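PDB 1OQJ: glucocorticoid Modulatory Element Binding protein-1 from Homo sapiens, which binds glucocorticoid modulatory elements in promoter DNA through its SAND domain, raising sensitivity to low glucocorticoid levels, and serves as an auxiliary factor in parvovirus replication. Local coordinates for residues Y10-T13 with K18-L21; K24-P29 with V33-F38; W60-A63 with I69-R72. All blocks are in the same frame, centred on the assembly; numbering follows the deposited sequence.

Interaction 1. Residues Y10-T13 with K18-L21; sequences YPIT and KAIL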
loop_
_atom_site.group_PDB
_atom_site.type_symbol
_atom_site.label_atom_id
_atom_site.label_comp_id
_atom_site.label_asym_id
_atom_site.label_seq_id
_atom_site.Cartn_x
_atom_site.Cartn_y
_atom_site.Cartn_z
ATOM N N TYR A 10 -0.898 7.516 5.551
ATOM C CA TYR A 10 -1.646 6.669 6.474
ATOM C C TYR A 10 -0.725 5.654 7.125
ATOM O O TYR A 10 0.180 5.120 6.480
ATOM C CB TYR A 10 -2.755 5.892 5.759
ATOM C CG TYR A 10 -3.875 6.741 5.226
ATOM C CD1 TYR A 10 -3.852 7.214 3.920
ATOM C CD2 TYR A 10 -4.958 7.076 6.033
ATOM C CE1 TYR A 10 -4.884 8.006 3.424
ATOM C CE2 TYR A 10 -5.994 7.865 5.553
ATOM C CZ TYR A 10 -5.950 8.327 4.248
ATOM O OH TYR A 10 -6.970 9.118 3.767
ATOM N N PRO A 11 -0.930 5.390 8.420
ATOM C CA PRO A 11 -0.100 4.411 9.122
ATOM C C PRO A 11 -0.613 3.031 8.712
ATOM O O PRO A 11 -1.826 2.782 8.737
ATOM C CB PRO A 11 -0.368 4.725 10.594
ATOM C CG PRO A 11 -1.802 5.179 10.577
ATOM C CD PRO A 11 -1.849 6.073 9.349
ATOM N N ILE A 12 0.296 2.147 8.311
ATOM C CA ILE A 12 -0.093 0.802 7.899
ATOM C C ILE A 12 0.741 -0.244 8.623
ATOM O O ILE A 12 1.743 0.077 9.265
ATOM C CB ILE A 12 0.083 0.591 6.373
ATOM C CG1 ILE A 12 1.547 0.798 5.970
ATOM C CG2 ILE A 12 -0.841 1.544 5.609
ATOM C CD1 ILE A 12 1.845 0.462 4.511
ATOM N N THR A 13 0.310 -1.497 8.527
ATOM C CA THR A 13 1.027 -2.598 9.151
ATOM C C THR A 13 0.977 -3.824 8.256
ATOM O O THR A 13 0.201 -3.895 7.301
ATOM C CB THR A 13 0.408 -3.009 10.505
ATOM O OG1 THR A 13 -0.908 -3.540 10.289
ATOM C CG2 THR A 13 0.328 -1.817 11.445
ATOM N N LYS A 18 5.479 -2.106 11.145
ATOM C CA LYS A 18 4.778 -0.840 10.940
ATOM C C LYS A 18 5.482 0.000 9.884
ATOM O O LYS A 18 6.711 0.025 9.810
ATOM C CB LYS A 18 4.718 -0.036 12.243
ATOM C CG LYS A 18 3.893 -0.682 13.345
ATOM C CD LYS A 18 3.777 0.223 14.566
ATOM C CE LYS A 18 5.100 0.372 15.295
ATOM N NZ LYS A 18 4.964 1.239 16.502
ATOM N N ALA A 19 4.696 0.699 9.075
ATOM C CA ALA A 19 5.245 1.554 8.036
ATOM C C ALA A 19 4.261 2.674 7.749
ATOM O O ALA A 19 3.195 2.750 8.371
ATOM C CB ALA A 19 5.516 0.744 6.775
ATOM N N ILE A 20 4.627 3.547 6.817
ATOM C CA ILE A 20 3.780 4.674 6.451
ATOM C C ILE A 20 3.536 4.691 4.951
ATOM O O ILE A 20 4.476 4.657 4.160
ATOM C CB ILE A 20 4.442 6.008 6.859
ATOM C CG1 ILE A 20 4.680 6.022 8.369
ATOM C CG2 ILE A 20 3.561 7.185 6.455
ATOM C CD1 ILE A 20 5.436 7.242 8.850
ATOM N N LEU A 21 2.266 4.732 4.565
ATOM C CA LEU A 21 1.901 4.775 3.154
ATOM C C LEU A 21 1.762 6.233 2.723
ATOM O O LEU A 21 0.945 6.962 3.280
ATOM C CB LEU A 21 0.560 4.055 2.933
ATOM C CG LEU A 21 -0.012 4.066 1.508
ATOM C CD1 LEU A 21 0.858 3.212 0.603
ATOM C CD2 LEU A 21 -1.438 3.526 1.514
#
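Ile12 and Ala19 face each other as a hydrogen-bonded antiparallel pair, each residue giving its N-H to the other's carbonyl. Ile12 N reaches Ala19 O at 3.0 Å in a nearly straight bond (174° at the hydrogen), and Ala19 N returns the bond to Ile12 O at the same length. In the second of these the donor stands above the carbonyl plane of Ile12, displaced from the lone-pair direction. Two residues along, Tyr10 and Leu21 repeat the exchange: Leu21 N meets Tyr10 O at 2.9 Å almost head-on to the carbonyl, whereas Tyr10 N approaches Leu21 O within the carbonyl plane, with a more bent N-H (151°). Between these pairs sits Pro11, opposite Ile20 in a non-hydrogen-bonded position; a proline, lacking an N-H, costs the hairpin no bond there. The Ile20 backbone is instead hydrogen-bonded to Lys37 of strand 36-38, and Thr13, opposite Lys18, makes its backbone bond with Arg65. The Ile12 carbonyl takes a further, weaker contact from the CA-H of Lys18.

The side chains of Tyr10, Ile12, Ala19 and Leu21 share one face. Ile12 and Leu21 meet roughly at right angles, with CG2 of Ile12 3.9 Å from CB of Leu21. Setting CG1 of Ile12 between the backbone N and the carbonyl carbon (chi1 60°) brings it against the Ala19 carbonyl, 3.5 Å from O, with CB of Ala19 slightly farther at 4.1 Å. Phe48 of helix 45-51 packs on both Ile12 and Ala19. The reverse face is more open, and there CG2 of Thr13 meets CG of Lys18 at 4.2 Å.

The hairpin thus combines four reciprocal backbone bonds with a two-sided chemistry: the apolar residues Ile12, Ala19 and Leu21 turn into the SAND core, while Lys18 and Ile20 lie on the exposed side.

Interaction 2. Residues K24-P29 with V33-F38; sequences KKFVCP and VKCVKF. With ZN (zinc ion), chain C.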
loop_
_atom_site.group_PDB
_atom_site.type_symbol
_atom_site.label_atom_id
_atom_site.label_comp_id
_atom_site.label_asym_id
_atom_site.label_seq_id
_atom_site.Cartn_x
_atom_site.Cartn_y
_atom_site.Cartn_z
ATOM N N LYS A 24 -0.317 10.022 -2.015
ATOM C CA LYS A 24 -0.224 10.498 -3.388
ATOM C C LYS A 24 0.781 9.706 -4.221
ATOM O O LYS A 24 0.698 9.706 -5.446
ATOM C CB LYS A 24 0.081 11.998 -3.422
ATOM C CG LYS A 24 -1.100 12.826 -2.909
ATOM C CD LYS A 24 -0.939 14.308 -3.174
ATOM C CE LYS A 24 -2.108 15.075 -2.578
ATOM N NZ LYS A 24 -1.951 16.549 -2.728
ATOM N N LYS A 25 1.711 9.016 -3.561
ATOM C CA LYS A 25 2.695 8.192 -4.268
ATOM C C LYS A 25 2.125 6.794 -4.539
ATOM O O LYS A 25 2.712 6.004 -5.279
ATOM C CB LYS A 25 3.983 8.053 -3.447
ATOM C CG LYS A 25 4.973 9.199 -3.594
ATOM C CD LYS A 25 4.403 10.526 -3.159
ATOM C CE LYS A 25 5.460 11.616 -3.280
ATOM N NZ LYS A 25 4.951 12.933 -2.812
ATOM N N PHE A 26 0.979 6.506 -3.927
ATOM C CA PHE A 26 0.288 5.218 -4.055
ATOM C C PHE A 26 -0.470 5.197 -5.387
ATOM O O PHE A 26 -1.683 5.384 -5.432
ATOM C CB PHE A 26 -0.667 5.084 -2.864
ATOM C CG PHE A 26 -1.371 3.757 -2.766
ATOM C CD1 PHE A 26 -0.664 2.561 -2.848
ATOM C CD2 PHE A 26 -2.737 3.709 -2.498
ATOM C CE1 PHE A 26 -1.303 1.335 -2.657
ATOM C CE2 PHE A 26 -3.390 2.487 -2.303
ATOM C CZ PHE A 26 -2.668 1.300 -2.383
ATOM N N VAL A 27 0.270 4.954 -6.465
ATOM C CA VAL A 27 -0.273 4.954 -7.820
ATOM C C VAL A 27 -0.496 3.550 -8.376
ATOM O O VAL A 27 0.326 2.659 -8.175
ATOM C CB VAL A 27 0.684 5.736 -8.757
ATOM C CG1 VAL A 27 0.152 5.750 -10.178
ATOM C CG2 VAL A 27 0.856 7.159 -8.237
ATOM N N CYS A 28 -1.612 3.357 -9.073
ATOM C CA CYS A 28 -1.921 2.051 -9.652
ATOM C C CYS A 28 -0.769 1.585 -10.539
ATOM O O CYS A 28 -0.211 2.377 -11.298
ATOM C CB CYS A 28 -3.198 2.142 -10.479
ATOM S SG CYS A 28 -3.630 0.607 -11.323
ATOM N N PRO A 29 -0.439 0.278 -10.507
ATOM C CA PRO A 29 -1.040 -0.807 -9.721
ATOM C C PRO A 29 -0.440 -1.008 -8.329
ATOM O O PRO A 29 -0.654 -2.046 -7.694
ATOM C CB PRO A 29 -0.824 -2.017 -10.616
ATOM C CG PRO A 29 0.545 -1.757 -11.142
ATOM C CD PRO A 29 0.529 -0.269 -11.476
ATOM N N VAL A 33 5.533 0.101 -6.840
ATOM C CA VAL A 33 5.682 1.548 -6.749
ATOM C C VAL A 33 6.241 1.895 -5.379
ATOM O O VAL A 33 5.725 1.429 -4.363
ATOM C CB VAL A 33 4.321 2.249 -6.922
ATOM C CG1 VAL A 33 4.495 3.758 -6.846
ATOM C CG2 VAL A 33 3.690 1.838 -8.246
ATOM N N LYS A 34 7.298 2.702 -5.346
ATOM C CA LYS A 34 7.893 3.085 -4.073
ATOM C C LYS A 34 7.004 4.134 -3.415
ATOM O O LYS A 34 7.059 5.322 -3.741
ATOM C CB LYS A 34 9.320 3.601 -4.292
ATOM C CG LYS A 34 10.238 2.517 -4.848
ATOM C CD LYS A 34 11.674 2.990 -4.995
ATOM C CE LYS A 34 12.562 1.869 -5.515
ATOM N NZ LYS A 34 13.987 2.291 -5.624
ATOM N N CYS A 35 6.170 3.672 -2.489
ATOM C CA CYS A 35 5.234 4.548 -1.804
ATOM C C CYS A 35 5.091 4.228 -0.321
ATOM O O CYS A 35 4.236 4.788 0.362
ATOM C CB CYS A 35 3.862 4.453 -2.478
ATOM S SG CYS A 35 3.131 2.790 -2.491
ATOM N N VAL A 36 5.929 3.327 0.176
ATOM C CA VAL A 36 5.881 2.945 1.581
ATOM C C VAL A 36 7.170 3.333 2.294
ATOM O O VAL A 36 8.257 2.950 1.865
ATOM C CB VAL A 36 5.685 1.423 1.736
ATOM C CG1 VAL A 36 5.765 1.030 3.202
ATOM C CG2 VAL A 36 4.344 1.008 1.148
ATOM N N LYS A 37 7.052 4.101 3.374
ATOM C CA LYS A 37 8.230 4.495 4.138
ATOM C C LYS A 37 8.405 3.460 5.248
ATOM O O LYS A 37 7.522 3.281 6.092
ATOM C CB LYS A 37 8.048 5.898 4.725
ATOM C CG LYS A 37 9.278 6.453 5.444
ATOM C CD LYS A 37 9.067 7.908 5.855
ATOM C CE LYS A 37 10.268 8.456 6.618
ATOM N NZ LYS A 37 10.444 7.811 7.955
ATOM N N PHE A 38 9.543 2.772 5.223
ATOM C CA PHE A 38 9.855 1.731 6.194
ATOM C C PHE A 38 11.319 1.892 6.584
ATOM O O PHE A 38 12.207 1.762 5.740
ATOM C CB PHE A 38 9.619 0.363 5.551
ATOM C CG PHE A 38 9.764 -0.792 6.494
ATOM C CD1 PHE A 38 9.041 -0.838 7.682
ATOM C CD2 PHE A 38 10.590 -1.863 6.168
ATOM C CE1 PHE A 38 9.135 -1.943 8.538
ATOM C CE2 PHE A 38 10.692 -2.971 7.014
ATOM C CZ PHE A 38 9.961 -3.009 8.200
HETATM ZN ZN ZN C . -5.887 0.397 -11.572
#
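The backbone of 24-29 passes 33-38 without a hydrogen bond between them, Lys25 and Cys35 lying closest with their CA atoms 5.1 Å apart; Phe26 is the centre of an inverse gamma turn in which Val27 N bonds weakly to Lys25 O.

That turn presents carbonyl oxygens to Val33, whose two methyls divide between them: CG1 lies 3.3 Å from Lys25 O and CG2 3.5 Å from Val27 O. Cys35 sets its CB against the same Lys25 O at 3.4 Å, and 3.7 Å from CB of Lys25. Its sulfur is swung between the backbone N and the carbonyl carbon (chi1 59°), which carries SG to the edge of the Phe26 ring, near the ring plane and 3.8 Å from CD1. This is an edge-on sulfur-aromatic contact. Leu21 packs against both Phe26 and Cys35, while Phe82 meets the Phe26 ring at an inclined angle. The ammonium of Lys25 runs outward to a salt bridge with Glu7.

Cys35 and Val36 form a classic beta bulge opposite Ile43 as strand 36-38 begins. Further along 24-29, Cys28 SG binds zinc at 2.3 Å, His85, Cys89 and Cys93 completing the site, and a cis peptide bond leads into Pro29.

Side-chain carbons set against backbone carbonyl oxygens, with one sulfur-aromatic contact, therefore join the chain approaching the zinc site to the loop that leads into strand 36-38.

Interaction 3. Residues W60-A63 with I69-R72; sequences WKRA and IMLR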
loop_
_atom_site.group_PDB
_atom_site.type_symbol
_atom_site.label_atom_id
_atom_site.label_comp_id
_atom_site.label_asym_id
_atom_site.label_seq_id
_atom_site.Cartn_x
_atom_site.Cartn_y
_atom_site.Cartn_z
ATOM N N TRP A 60 -0.585 -8.789 -1.736
ATOM C CA TRP A 60 -0.149 -7.652 -0.939
ATOM C C TRP A 60 -1.288 -6.787 -0.414
ATOM O O TRP A 60 -1.188 -6.242 0.681
ATOM C CB TRP A 60 0.843 -6.782 -1.723
ATOM C CG TRP A 60 0.267 -6.061 -2.904
ATOM C CD1 TRP A 60 0.126 -6.541 -4.171
ATOM C CD2 TRP A 60 -0.232 -4.717 -2.924
ATOM N NE1 TRP A 60 -0.424 -5.575 -4.984
ATOM C CE2 TRP A 60 -0.655 -4.446 -4.243
ATOM C CE3 TRP A 60 -0.361 -3.713 -1.954
ATOM C CZ2 TRP A 60 -1.198 -3.213 -4.619
ATOM C CZ3 TRP A 60 -0.902 -2.483 -2.329
ATOM C CH2 TRP A 60 -1.313 -2.247 -3.649
ATOM N N LYS A 61 -2.370 -6.674 -1.180
ATOM C CA LYS A 61 -3.503 -5.854 -0.759
ATOM C C LYS A 61 -4.216 -6.435 0.454
ATOM O O LYS A 61 -4.897 -5.714 1.177
ATOM C CB LYS A 61 -4.502 -5.678 -1.901
ATOM C CG LYS A 61 -3.915 -5.046 -3.144
ATOM C CD LYS A 61 -4.986 -4.809 -4.194
ATOM C CE LYS A 61 -4.375 -4.538 -5.558
ATOM N NZ LYS A 61 -3.666 -5.741 -6.083
ATOM N N ARG A 62 -4.076 -7.738 0.675
ATOM C CA ARG A 62 -4.702 -8.353 1.833
ATOM C C ARG A 62 -3.696 -8.524 2.973
ATOM O O ARG A 62 -4.082 -8.631 4.136
ATOM C CB ARG A 62 -5.332 -9.702 1.456
ATOM C CG ARG A 62 -6.617 -9.572 0.635
ATOM C CD ARG A 62 -7.362 -10.900 0.558
ATOM N NE ARG A 62 -8.712 -10.758 0.014
ATOM C CZ ARG A 62 -8.989 -10.508 -1.262
ATOM N NH1 ARG A 62 -8.009 -10.372 -2.144
ATOM N NH2 ARG A 62 -10.250 -10.389 -1.656
ATOM N N ALA A 63 -2.407 -8.527 2.636
ATOM C CA ALA A 63 -1.344 -8.672 3.629
ATOM C C ALA A 63 -1.143 -7.370 4.405
ATOM O O ALA A 63 -0.865 -7.384 5.602
ATOM C CB ALA A 63 -0.042 -9.072 2.946
ATOM N N ILE A 69 -7.686 -3.188 9.103
ATOM C CA ILE A 69 -8.505 -3.588 7.966
ATOM C C ILE A 69 -7.634 -3.802 6.732
ATOM O O ILE A 69 -6.730 -3.015 6.459
ATOM C CB ILE A 69 -9.566 -2.506 7.649
ATOM C CG1 ILE A 69 -10.484 -2.314 8.858
ATOM C CG2 ILE A 69 -10.391 -2.913 6.432
ATOM C CD1 ILE A 69 -11.554 -1.255 8.654
ATOM N N MET A 70 -7.900 -4.873 5.992
ATOM C CA MET A 70 -7.131 -5.153 4.787
ATOM C C MET A 70 -7.157 -3.935 3.867
ATOM O O MET A 70 -8.215 -3.349 3.625
ATOM C CB MET A 70 -7.707 -6.365 4.057
ATOM C CG MET A 70 -7.488 -7.677 4.781
ATOM S SD MET A 70 -8.267 -9.041 3.902
ATOM C CE MET A 70 -9.261 -9.769 5.210
ATOM N N LEU A 71 -5.992 -3.552 3.359
ATOM C CA LEU A 71 -5.901 -2.400 2.470
ATOM C C LEU A 71 -6.872 -2.556 1.300
ATOM O O LEU A 71 -7.478 -1.584 0.850
ATOM C CB LEU A 71 -4.462 -2.240 1.967
ATOM C CG LEU A 71 -4.146 -0.982 1.156
ATOM C CD1 LEU A 71 -4.522 0.262 1.955
ATOM C CD2 LEU A 71 -2.663 -0.961 0.803
ATOM N N ARG A 72 -7.026 -3.786 0.819
ATOM C CA ARG A 72 -7.938 -4.085 -0.283
ATOM C C ARG A 72 -9.326 -3.477 -0.063
ATOM O O ARG A 72 -9.900 -2.873 -0.969
ATOM C CB ARG A 72 -8.069 -5.601 -0.449
ATOM C CG ARG A 72 -9.171 -6.052 -1.401
ATOM C CD ARG A 72 -8.821 -5.782 -2.853
ATOM N NE ARG A 72 -9.884 -6.234 -3.750
ATOM C CZ ARG A 72 -9.816 -6.186 -5.077
ATOM N NH1 ARG A 72 -8.731 -5.707 -5.672
ATOM N NH2 ARG A 72 -10.835 -6.615 -5.811
#
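Lys61 O and Arg72 N form the one hydrogen bond between the segments, 2.9 Å long, with the donor tilted 32° from the carbonyl plane. It ties helix 60-63 to the first turn of helix 71-76, for which Met70 is the N-cap residue.

Apolar contacts surround this bond. CB of Lys61 lies 3.9 Å from CB of Arg72, and the sulfur of Met70 rests alongside the aliphatic part of Arg62, 3.7 Å from CG. On the inner side, CD2 of Leu71 approaches the Trp60 ring obliquely, 3.9 Å from CZ3, while CG of Lys61 covers one face of that indole.

Among the charged groups, the Arg62 guanidinium lies with one face over CG of Arg72, and CD of Lys61 comes to the edge of the Arg72 guanidinium. Salt bridges join Arg62 to Asp59 and Arg72 to Asp76, each aspartate probably offsetting the positive charge locally.

Asp59, Trp60 and Lys61 belong to the KDWK motif of the SAND domain: the tryptophan is buried beneath, and Lys61 and Arg72, both DNA-binding residues, stand side by side on the DNA-binding surface.

In the fold
Interactions 1 and 2 share the four-stranded antiparallel sheet: strands 17-22 and 36-38 are neighbours in it, and the two contacts join where Lys37 N lies 2.8 Å from Ile20 O. CB of Ala19 also packs 3.6 Å from CG1 of Val36. Interaction 3 meets interaction 2 through the core, where CE1 of Phe26 lies 3.7 Å from CH2 of Trp60 and CZ of Phe26 is 3.9 Å from CD2 of Leu71. Interactions 1 and 3 do not touch, although their nearest atoms are only about 4 Å apart (centres about 12 Å). Phe26 thus links sheet and helices, two residues before zinc ligand Cys28; the side chain of DNA-binding Lys61 lies about 8 Å from the zinc ion.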